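Local structure of ALKF (Bacillus cereus, 3ZBO) at residues A199-V205 with L216-S220. The protein belongs to a family related to the HEAT-like repeat DNA glycosylases AlkC and AlkD and probably binds branched DNA such as Holliday junctions. Residues are numbered along the deposited sequence; the frame is centred on the assembly and turned at random.
Sequences AKEVGIV and LLNAS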
# COMPACT_ATOMS: atom_id res chain seq x y z
N ALA A 199 -20.01 2.44 -4.42
CA ALA A 199 -19.22 3.09 -5.52
C ALA A 199 -20.07 4.01 -6.36
O ALA A 199 -19.62 5.11 -6.69
CB ALA A 199 -18.48 2.06 -6.37
N LYS A 200 -21.29 3.57 -6.70
CA LYS A 200 -22.19 4.44 -7.44
C LYS A 200 -22.53 5.69 -6.66
O LYS A 200 -22.54 6.81 -7.25
CB LYS A 200 -23.45 3.63 -7.71
CG LYS A 200 -24.43 4.42 -8.55
CD LYS A 200 -25.66 3.56 -8.86
CE LYS A 200 -26.54 4.20 -9.94
NZ LYS A 200 -27.89 3.56 -9.78
N GLU A 201 -22.76 5.55 -5.36
CA GLU A 201 -23.10 6.73 -4.49
C GLU A 201 -21.92 7.70 -4.41
O GLU A 201 -22.14 8.92 -4.44
CB GLU A 201 -23.54 6.29 -3.09
CG GLU A 201 -24.87 5.61 -3.21
CD GLU A 201 -25.56 5.26 -1.92
OE1 GLU A 201 -25.53 6.08 -1.00
OE2 GLU A 201 -26.20 4.18 -1.90
N VAL A 202 -20.68 7.13 -4.31
CA VAL A 202 -19.50 7.96 -4.17
C VAL A 202 -19.19 8.71 -5.47
O VAL A 202 -18.83 9.90 -5.45
CB VAL A 202 -18.34 7.04 -3.71
CG1 VAL A 202 -17.03 7.73 -3.89
CG2 VAL A 202 -18.50 6.77 -2.24
N GLY A 203 -19.29 8.04 -6.59
CA GLY A 203 -19.04 8.69 -7.85
C GLY A 203 -17.55 8.96 -8.05
O GLY A 203 -16.71 8.28 -7.48
N ILE A 204 -17.23 9.99 -8.81
CA ILE A 204 -15.85 10.32 -9.07
C ILE A 204 -15.18 10.91 -7.79
O ILE A 204 -15.76 11.75 -7.10
CB ILE A 204 -15.73 11.43 -10.14
CG1 ILE A 204 -16.32 10.92 -11.49
CG2 ILE A 204 -14.28 11.90 -10.35
CD1 ILE A 204 -15.52 9.71 -12.03
N VAL A 205 -13.96 10.43 -7.53
CA VAL A 205 -13.18 10.91 -6.37
C VAL A 205 -11.97 11.61 -6.93
O VAL A 205 -11.22 11.05 -7.79
CB VAL A 205 -12.71 9.66 -5.54
CG1 VAL A 205 -11.65 10.09 -4.49
CG2 VAL A 205 -13.97 9.07 -4.84
N LEU A 216 -8.66 11.80 -11.33
CA LEU A 216 -10.11 11.56 -11.17
C LEU A 216 -10.42 10.06 -11.10
O LEU A 216 -10.44 9.36 -12.21
CB LEU A 216 -10.85 12.21 -12.35
CG LEU A 216 -10.67 13.73 -12.44
CD1 LEU A 216 -11.66 14.29 -13.50
CD2 LEU A 216 -10.99 14.41 -11.13
N LEU A 217 -10.56 9.55 -9.86
CA LEU A 217 -10.75 8.08 -9.74
C LEU A 217 -12.23 7.76 -10.00
O LEU A 217 -13.13 8.48 -9.59
CB LEU A 217 -10.40 7.70 -8.33
CG LEU A 217 -8.89 7.95 -8.03
CD1 LEU A 217 -8.54 7.54 -6.62
CD2 LEU A 217 -7.93 7.26 -9.01
N ASN A 218 -12.50 6.58 -10.53
CA ASN A 218 -13.87 6.14 -10.77
C ASN A 218 -13.98 4.66 -10.44
O ASN A 218 -13.75 3.74 -11.28
CB ASN A 218 -14.09 6.31 -12.27
CG ASN A 218 -15.53 5.99 -12.70
OD1 ASN A 218 -16.31 5.36 -12.00
ND2 ASN A 218 -15.87 6.47 -13.93
N ALA A 219 -14.36 4.47 -9.17
CA ALA A 219 -14.38 3.07 -8.62
C ALA A 219 -15.47 2.30 -9.36
O ALA A 219 -15.28 1.10 -9.60
CB ALA A 219 -14.69 3.09 -7.11
N SER A 220 -16.58 2.93 -9.69
CA SER A 220 -17.63 2.18 -10.38
C SER A 220 -17.07 1.60 -11.67
O SER A 220 -17.36 0.39 -12.02
CB SER A 220 -18.87 3.05 -10.69
OG SER A 220 -19.56 3.37 -9.49
O HOH W 1 -17.40 5.37 -8.31
O HOH W 2 -14.56 6.58 -7.32
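The carbonyl oxygen of Leu-217 is gripped from the backbone of a two-stranded antiparallel hairpin, which extends from a largely helical protein of the HEAT-like repeat class. Val-205 N donates to Leu-217 O at 3.0 Å and a nearly straight 167°, while Ile-204 CA lies 3.3 Å from Leu-217 O in a CA-H...O contact. A second bond, from Leu-217 N to Val-205 O at 2.6 Å, completes the reciprocal couple that makes Val-205 and Leu-217 an antiparallel hydrogen-bonded pair. Their side chains share a face, CB to CB at 4.1 Å, and both rest on Asn-178 of helix 171-187; apolar residues suit this side, and Val-205 is buried there.

Gly-203 ends helix 192-202 with a phi of 73°, a conformation easily reached without a side chain, and turns the chain into its strand. Beyond the strand pair, two waters bridge the splayed ends. One accepts from Ser-220 N at 2.9 Å and also lies within hydrogen-bonding distance of Ala-199 O and Gly-203 O; the other accepts from Ala-219 N at 2.8 Å and is likewise near Gly-203 O. They thus serve first-turn amides of helix 219-228. Asn-218 is that helix's N-cap: with CG anti to its backbone N (chi1 -176°), the amide reaches forward and OD1 accepts from Glu-221 N. Small Ala-199 and Ala-219 let the two helix ends come close, their CB atoms 4.0 Å apart. On the face away from Val-205 and Leu-217, the beta-branched Ile-204 side chain slants across Asn-218, placing CD1 3.7 Å from Asn-218 CB.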